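Local coordinates for protein type 3 secretion system chaperone PscG (Pseudomonas aeruginosa, PDB 2UWJ) that acts with PscE as a cytoplasmic chaperone that keeps the needle protein PscF from polymerising too early, and is required for needle assembly in type III secretion, at residues A10-G18 with L43-N51; P68-W79 with L102-V113. All blocks are in the same frame, centred on the assembly; numbering follows the deposited sequence.

How the interactions relate
The two contacts follow one another along the chain and join helices that are next but one in sequence within a single TPR-like array, with their centres about 17 Å apart on opposite sides of the chain's centre. Interaction 1 pairs helix 4-17 with helix 38-51, and interaction 2 pairs helix 71-80 with helix 100-113. They meet where helix 38-51 packs on helix 71-80: Ile46 CG2 lies 3.4 Å from Trp73 CB, and Ser47 OG, engaged in interaction 1, lies 3.5 Å from Trp73 CH2. Each contact also touches a chain of another protein, probably the needle protein PscF, whereas PscE packs on helix 4-17 beside interaction 1.

Interaction 1: residues A10-G18 with L43-N51; sequences AELALAGSG and LIRISSLAN
In the TPR-like array, helices 4-17 and 38-51 run nearly parallel, their short segments 8.9 Å apart and at 16°, with Ala13 against Ile44 and Ser17 against Ser47 near the C-terminal ends. Ile44 reaches across with its CD1 methyl, which lies 3.7 Å from Ala13 CB and also rests on the carbonyl oxygen of Ala10. Leu14 has CG swung anti to its backbone N (chi1 -176°), which carries its methyls toward helix 38-51; its CD1 comes within 3.9 Å of Leu43 CG, the two side chains crossing obliquely.

One turn further on, small residues replace the branched ones, and the backbones draw together until the CA atoms of Ser17 and Ser48 are 4.5 Å apart. Ser47 OG donates to Ser17 OG at 2.8 Å, while Ser17 OG in turn donates a hydrogen bond to Leu14 O, 2.6 Å away. The donor is tilted 16° from the carbonyl plane. Beyond, Asn51 lays its CB 3.4 Å from Ser17 O; its OD1 accepts from the backbone of the chain of another protein. Ser48 OG is turned elsewhere, to His22.

Ser17 OG thus both accepts and donates, so the buried hydroxyls are linked in a short chain of two hydrogen bonds that runs from Ser47 to the backbone of helix 4-17 and ties the helices together beside the apolar packing of Ala13, Leu14, Leu43 and Ile44.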
# COMPACT_ATOMS: atom_id res chain seq x y z
N ALA C 10 1.36 -0.39 -14.01
CA ALA C 10 0.71 0.86 -13.57
C ALA C 10 1.50 1.49 -12.40
O ALA C 10 1.61 2.73 -12.31
CB ALA C 10 -0.75 0.60 -13.12
N GLU C 11 2.01 0.66 -11.50
CA GLU C 11 2.81 1.18 -10.36
C GLU C 11 4.14 1.72 -10.81
O GLU C 11 4.64 2.76 -10.28
CB GLU C 11 3.08 0.09 -9.31
CG GLU C 11 1.84 -0.43 -8.61
CD GLU C 11 2.23 -1.48 -7.55
OE1 GLU C 11 2.10 -2.69 -7.83
OE2 GLU C 11 2.69 -1.10 -6.46
N LEU C 12 4.77 1.03 -11.77
CA LEU C 12 6.02 1.54 -12.32
C LEU C 12 5.75 2.92 -12.95
O LEU C 12 6.51 3.85 -12.76
CB LEU C 12 6.57 0.61 -13.41
CG LEU C 12 7.33 -0.62 -12.86
CD1 LEU C 12 7.46 -1.71 -14.00
CD2 LEU C 12 8.70 -0.15 -12.31
N ALA C 13 4.66 3.04 -13.71
CA ALA C 13 4.36 4.32 -14.37
C ALA C 13 4.16 5.46 -13.33
O ALA C 13 4.64 6.59 -13.52
CB ALA C 13 3.10 4.18 -15.25
N LEU C 14 3.42 5.15 -12.26
CA LEU C 14 3.17 6.17 -11.24
C LEU C 14 4.49 6.57 -10.57
O LEU C 14 4.79 7.76 -10.44
CB LEU C 14 2.19 5.63 -10.20
CG LEU C 14 1.84 6.71 -9.16
CD1 LEU C 14 1.12 7.89 -9.87
CD2 LEU C 14 0.92 6.06 -8.09
N ALA C 15 5.30 5.58 -10.17
CA ALA C 15 6.59 5.88 -9.53
C ALA C 15 7.43 6.70 -10.50
O ALA C 15 8.04 7.69 -10.14
CB ALA C 15 7.35 4.57 -9.15
N GLY C 16 7.44 6.28 -11.76
CA GLY C 16 8.20 6.98 -12.78
C GLY C 16 7.73 8.40 -13.11
O GLY C 16 8.54 9.27 -13.49
N SER C 17 6.45 8.65 -12.96
CA SER C 17 5.88 9.97 -13.24
C SER C 17 6.45 11.02 -12.27
O SER C 17 6.36 12.20 -12.56
CB SER C 17 4.34 9.97 -13.12
OG SER C 17 3.90 9.80 -11.75
N GLY C 18 6.96 10.59 -11.12
CA GLY C 18 7.51 11.53 -10.14
C GLY C 18 9.04 11.56 -10.23
O GLY C 18 9.71 12.31 -9.49
N LEU C 43 -4.86 9.07 -13.48
CA LEU C 43 -3.92 9.37 -12.38
C LEU C 43 -2.48 9.55 -12.90
O LEU C 43 -1.76 10.53 -12.58
CB LEU C 43 -3.92 8.20 -11.36
CG LEU C 43 -2.78 8.28 -10.31
CD1 LEU C 43 -2.98 9.58 -9.56
CD2 LEU C 43 -2.84 7.09 -9.28
N ILE C 44 -2.02 8.60 -13.70
CA ILE C 44 -0.64 8.66 -14.22
C ILE C 44 -0.41 9.87 -15.13
O ILE C 44 0.59 10.59 -15.00
CB ILE C 44 -0.28 7.33 -14.99
CG1 ILE C 44 -0.17 6.15 -13.98
CG2 ILE C 44 1.04 7.50 -15.77
CD1 ILE C 44 -0.49 4.69 -14.66
N ARG C 45 -1.36 10.10 -16.03
CA ARG C 45 -1.30 11.23 -16.95
C ARG C 45 -1.20 12.53 -16.15
O ARG C 45 -0.37 13.38 -16.43
CB ARG C 45 -2.59 11.27 -17.79
CG ARG C 45 -2.62 10.28 -19.00
CD ARG C 45 -3.87 10.50 -19.81
NE ARG C 45 -4.03 9.51 -20.88
CZ ARG C 45 -3.34 9.53 -22.02
NH1 ARG C 45 -2.44 10.49 -22.21
NH2 ARG C 45 -3.56 8.63 -22.99
N ILE C 46 -2.10 12.67 -15.17
CA ILE C 46 -2.12 13.90 -14.35
C ILE C 46 -0.83 14.11 -13.50
O ILE C 46 -0.24 15.21 -13.46
CB ILE C 46 -3.35 13.90 -13.46
CG1 ILE C 46 -4.58 14.13 -14.35
CG2 ILE C 46 -3.21 15.02 -12.37
CD1 ILE C 46 -5.93 13.83 -13.68
N SER C 47 -0.37 13.04 -12.87
CA SER C 47 0.83 13.12 -12.07
C SER C 47 2.02 13.49 -12.96
O SER C 47 2.86 14.35 -12.59
CB SER C 47 1.10 11.78 -11.37
OG SER C 47 2.35 11.83 -10.69
N SER C 48 2.11 12.87 -14.13
CA SER C 48 3.23 13.13 -15.03
C SER C 48 3.20 14.59 -15.49
O SER C 48 4.23 15.26 -15.47
CB SER C 48 3.15 12.26 -16.29
OG SER C 48 4.17 12.67 -17.18
N LEU C 49 2.02 15.08 -15.88
CA LEU C 49 1.91 16.47 -16.32
C LEU C 49 2.19 17.44 -15.16
O LEU C 49 2.99 18.38 -15.30
CB LEU C 49 0.54 16.73 -16.93
CG LEU C 49 0.32 16.07 -18.30
CD1 LEU C 49 -1.20 16.16 -18.59
CD2 LEU C 49 1.15 16.80 -19.45
N ALA C 50 1.59 17.21 -14.00
CA ALA C 50 1.79 18.12 -12.89
C ALA C 50 3.26 18.12 -12.45
O ALA C 50 3.80 19.20 -12.12
CB ALA C 50 0.89 17.78 -11.70
N ASN C 51 3.90 16.95 -12.44
CA ASN C 51 5.30 16.87 -12.02
C ASN C 51 6.26 17.49 -13.07
O ASN C 51 7.41 17.74 -12.78
CB ASN C 51 5.71 15.43 -11.66
CG ASN C 51 5.20 15.03 -10.27
OD1 ASN C 51 5.36 15.81 -9.31
ND2 ASN C 51 4.52 13.86 -10.16

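Interaction 2: residues P68-W79 with L102-V113; sequences PALEPWFALCEW and LADFAAGMRAQV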
# COMPACT_ATOMS: atom_id res chain seq x y z
N PRO C 68 -13.35 11.25 -7.76
CA PRO C 68 -12.96 12.14 -6.66
C PRO C 68 -11.53 11.99 -6.15
O PRO C 68 -10.94 12.96 -5.71
CB PRO C 68 -14.02 11.84 -5.58
CG PRO C 68 -15.27 11.45 -6.44
CD PRO C 68 -14.61 10.53 -7.46
N ALA C 69 -10.96 10.80 -6.23
CA ALA C 69 -9.60 10.61 -5.72
C ALA C 69 -8.56 11.43 -6.52
O ALA C 69 -7.42 11.52 -6.09
CB ALA C 69 -9.22 9.11 -5.78
N LEU C 70 -8.94 11.93 -7.70
CA LEU C 70 -8.03 12.73 -8.53
C LEU C 70 -8.11 14.22 -8.16
O LEU C 70 -7.20 14.99 -8.53
CB LEU C 70 -8.34 12.59 -10.03
CG LEU C 70 -8.23 11.15 -10.57
CD1 LEU C 70 -8.57 11.17 -12.06
CD2 LEU C 70 -6.79 10.58 -10.30
N GLU C 71 -9.15 14.61 -7.42
CA GLU C 71 -9.33 16.05 -7.07
C GLU C 71 -8.11 16.73 -6.40
O GLU C 71 -7.85 17.88 -6.70
CB GLU C 71 -10.59 16.27 -6.23
CG GLU C 71 -11.90 16.04 -7.01
CD GLU C 71 -12.14 17.20 -7.99
OE1 GLU C 71 -12.02 18.36 -7.54
OE2 GLU C 71 -12.41 16.96 -9.18
N PRO C 72 -7.40 16.05 -5.47
CA PRO C 72 -6.25 16.72 -4.87
C PRO C 72 -5.23 17.23 -5.90
O PRO C 72 -4.60 18.26 -5.67
CB PRO C 72 -5.63 15.63 -3.96
CG PRO C 72 -6.91 14.83 -3.50
CD PRO C 72 -7.71 14.76 -4.80
N TRP C 73 -5.03 16.48 -7.00
CA TRP C 73 -4.10 16.88 -8.03
C TRP C 73 -4.53 18.20 -8.65
O TRP C 73 -3.66 19.05 -8.93
CB TRP C 73 -3.97 15.83 -9.14
CG TRP C 73 -3.49 14.55 -8.60
CD1 TRP C 73 -4.25 13.52 -8.07
CD2 TRP C 73 -2.12 14.14 -8.48
NE1 TRP C 73 -3.42 12.49 -7.64
CE2 TRP C 73 -2.11 12.85 -7.88
CE3 TRP C 73 -0.90 14.75 -8.82
CZ2 TRP C 73 -0.91 12.16 -7.63
CZ3 TRP C 73 0.30 14.04 -8.56
CH2 TRP C 73 0.28 12.79 -7.99
N PHE C 74 -5.82 18.39 -8.87
CA PHE C 74 -6.28 19.67 -9.45
C PHE C 74 -6.07 20.83 -8.44
O PHE C 74 -5.65 21.92 -8.86
CB PHE C 74 -7.75 19.58 -9.92
CG PHE C 74 -8.00 18.41 -10.85
CD1 PHE C 74 -7.08 18.11 -11.86
CD2 PHE C 74 -9.13 17.59 -10.70
CE1 PHE C 74 -7.30 16.99 -12.73
CE2 PHE C 74 -9.35 16.48 -11.55
CZ PHE C 74 -8.44 16.19 -12.56
N ALA C 75 -6.34 20.60 -7.14
CA ALA C 75 -6.05 21.63 -6.12
C ALA C 75 -4.52 21.99 -6.19
O ALA C 75 -4.12 23.16 -6.16
CB ALA C 75 -6.34 21.09 -4.71
N LEU C 76 -3.67 20.97 -6.30
CA LEU C 76 -2.21 21.23 -6.31
C LEU C 76 -1.86 22.08 -7.54
O LEU C 76 -1.00 23.00 -7.45
CB LEU C 76 -1.38 19.93 -6.33
CG LEU C 76 -1.38 19.17 -4.96
CD1 LEU C 76 -0.81 17.76 -5.14
CD2 LEU C 76 -0.58 19.94 -3.93
N CYS C 77 -2.48 21.78 -8.68
CA CYS C 77 -2.23 22.52 -9.93
C CYS C 77 -2.67 24.00 -9.77
O CYS C 77 -1.96 24.95 -10.21
CB CYS C 77 -2.99 21.87 -11.11
SG CYS C 77 -2.18 20.37 -11.69
N GLU C 78 -3.84 24.19 -9.20
CA GLU C 78 -4.36 25.55 -8.98
C GLU C 78 -3.38 26.30 -8.03
O GLU C 78 -3.09 27.51 -8.22
CB GLU C 78 -5.78 25.46 -8.36
CG GLU C 78 -6.83 25.16 -9.43
CD GLU C 78 -8.17 24.67 -8.86
OE1 GLU C 78 -8.20 24.16 -7.73
OE2 GLU C 78 -9.17 24.81 -9.57
N TRP C 79 -2.91 25.61 -7.01
CA TRP C 79 -1.97 26.19 -6.07
C TRP C 79 -0.69 26.67 -6.80
O TRP C 79 -0.31 27.83 -6.62
CB TRP C 79 -1.60 25.17 -4.98
CG TRP C 79 -0.56 25.63 -3.95
CD1 TRP C 79 -0.64 26.72 -3.09
CD2 TRP C 79 0.63 24.91 -3.58
NE1 TRP C 79 0.43 26.70 -2.20
CE2 TRP C 79 1.22 25.61 -2.47
CE3 TRP C 79 1.25 23.75 -4.07
CZ2 TRP C 79 2.40 25.17 -1.85
CZ3 TRP C 79 2.44 23.30 -3.43
CH2 TRP C 79 2.99 24.02 -2.33
N LEU C 102 -9.63 12.10 1.24
CA LEU C 102 -9.91 13.33 0.52
C LEU C 102 -10.17 14.46 1.52
O LEU C 102 -9.67 15.58 1.37
CB LEU C 102 -11.14 13.17 -0.38
CG LEU C 102 -10.98 12.75 -1.81
CD1 LEU C 102 -12.39 12.71 -2.50
CD2 LEU C 102 -10.01 13.79 -2.53
N ALA C 103 -10.97 14.17 2.53
CA ALA C 103 -11.26 15.18 3.53
C ALA C 103 -9.98 15.61 4.27
O ALA C 103 -9.77 16.82 4.54
CB ALA C 103 -12.33 14.64 4.53
N ASP C 104 -9.12 14.65 4.60
CA ASP C 104 -7.88 14.99 5.31
C ASP C 104 -6.94 15.71 4.37
O ASP C 104 -6.19 16.59 4.81
CB ASP C 104 -7.14 13.76 5.88
CG ASP C 104 -7.90 13.08 7.00
OD1 ASP C 104 -8.82 13.73 7.55
OD2 ASP C 104 -7.59 11.89 7.33
N PHE C 105 -6.89 15.31 3.10
CA PHE C 105 -5.99 16.05 2.20
C PHE C 105 -6.44 17.53 2.15
O PHE C 105 -5.61 18.44 2.21
CB PHE C 105 -6.04 15.52 0.76
CG PHE C 105 -5.32 16.41 -0.25
CD1 PHE C 105 -3.98 16.19 -0.53
CD2 PHE C 105 -5.99 17.48 -0.84
CE1 PHE C 105 -3.28 17.06 -1.40
CE2 PHE C 105 -5.31 18.37 -1.71
CZ PHE C 105 -3.96 18.15 -1.98
N ALA C 106 -7.75 17.76 2.01
CA ALA C 106 -8.28 19.13 1.90
C ALA C 106 -8.02 19.98 3.14
O ALA C 106 -7.54 21.11 3.04
CB ALA C 106 -9.78 19.08 1.57
N ALA C 107 -8.35 19.44 4.31
CA ALA C 107 -8.13 20.14 5.57
C ALA C 107 -6.64 20.38 5.75
O ALA C 107 -6.21 21.47 6.14
CB ALA C 107 -8.68 19.30 6.75
N GLY C 108 -5.81 19.38 5.46
CA GLY C 108 -4.38 19.60 5.61
C GLY C 108 -3.79 20.64 4.65
O GLY C 108 -2.98 21.49 5.04
N MET C 109 -4.22 20.63 3.39
CA MET C 109 -3.62 21.59 2.47
C MET C 109 -4.11 23.02 2.81
O MET C 109 -3.37 23.98 2.73
CB MET C 109 -3.96 21.25 1.01
CG MET C 109 -2.93 21.89 0.02
SD MET C 109 -3.57 21.77 -1.62
CE MET C 109 -2.42 23.01 -2.45
N ARG C 110 -5.37 23.13 3.20
CA ARG C 110 -5.91 24.43 3.57
C ARG C 110 -5.10 24.96 4.75
O ARG C 110 -4.70 26.13 4.77
CB ARG C 110 -7.37 24.29 3.97
CG ARG C 110 -7.91 25.48 4.72
CD ARG C 110 -9.43 25.52 4.59
NE ARG C 110 -9.82 25.95 3.25
CZ ARG C 110 -11.07 26.00 2.79
NH1 ARG C 110 -12.10 25.65 3.58
NH2 ARG C 110 -11.29 26.43 1.54
N ALA C 111 -4.85 24.09 5.72
CA ALA C 111 -4.08 24.48 6.89
C ALA C 111 -2.66 24.88 6.54
O ALA C 111 -2.12 25.84 7.09
CB ALA C 111 -4.09 23.36 7.91
N GLN C 112 -2.03 24.17 5.62
CA GLN C 112 -0.66 24.52 5.30
C GLN C 112 -0.54 25.71 4.36
O GLN C 112 0.43 26.48 4.43
CB GLN C 112 0.06 23.30 4.71
CG GLN C 112 1.10 23.67 3.69
CD GLN C 112 2.09 22.56 3.46
OE1 GLN C 112 1.74 21.37 3.46
NE2 GLN C 112 3.34 22.94 3.24
N VAL C 113 -1.54 25.86 3.51
CA VAL C 113 -1.59 26.87 2.48
C VAL C 113 -2.34 28.16 2.80
O VAL C 113 -1.92 29.24 2.37
CB VAL C 113 -2.20 26.23 1.21
CG1 VAL C 113 -3.33 27.10 0.66
CG2 VAL C 113 -1.11 25.95 0.21
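Phe105 and Pro72 meet toward the N-terminal end of the nearly parallel pair formed by helices 71-80 and 100-113, with Pro72 CB over the face of the phenyl ring. From the CB of Phe105, which points toward the partner helix, CG stands anti to the backbone N (chi1 170°) and projects the phenyl group across the gap. CG, CD1 and CE1 are each 3.8 Å from Pro72 CB, and CD2, CE2 and CZ are slightly closer to it, because this carbon sits almost exactly over the ring centre: it is 3.4 Å from the centroid and only 7° off the ring normal, a CH-pi contact. At the far rim the ring meets helix 71-80 edge-on, with CE2 4.2 Å from Ala75 CB and CZ 4.1 Å from Leu76 CG, both carbons lying near the ring plane. One face and the distal edge are therefore held by a single helix.

Nearer still to the N-terminal end, Leu102 reaches between Pro68 and Pro72. Its CD2 is pressed tightly against Pro72, 3.4 Å from CD, and its CD1 rests on CB of Pro68. Toward the other end, Met109 stretches out as an extended chain, bringing CE to 3.9 Å from Leu76 CD2 and to 3.4 Å from Trp79 CB, approaching the indole obliquely.

Helix 84-95 packs beside the pair, Leu87 touching Ala75 and Leu94 touching Ala106, while Trp73 turns away to helix 38-51. The chain of another protein packs on Pro72, Phe105 and Trp79, so this apolar seam also forms part of the surface on which the partner, probably the needle protein, lies.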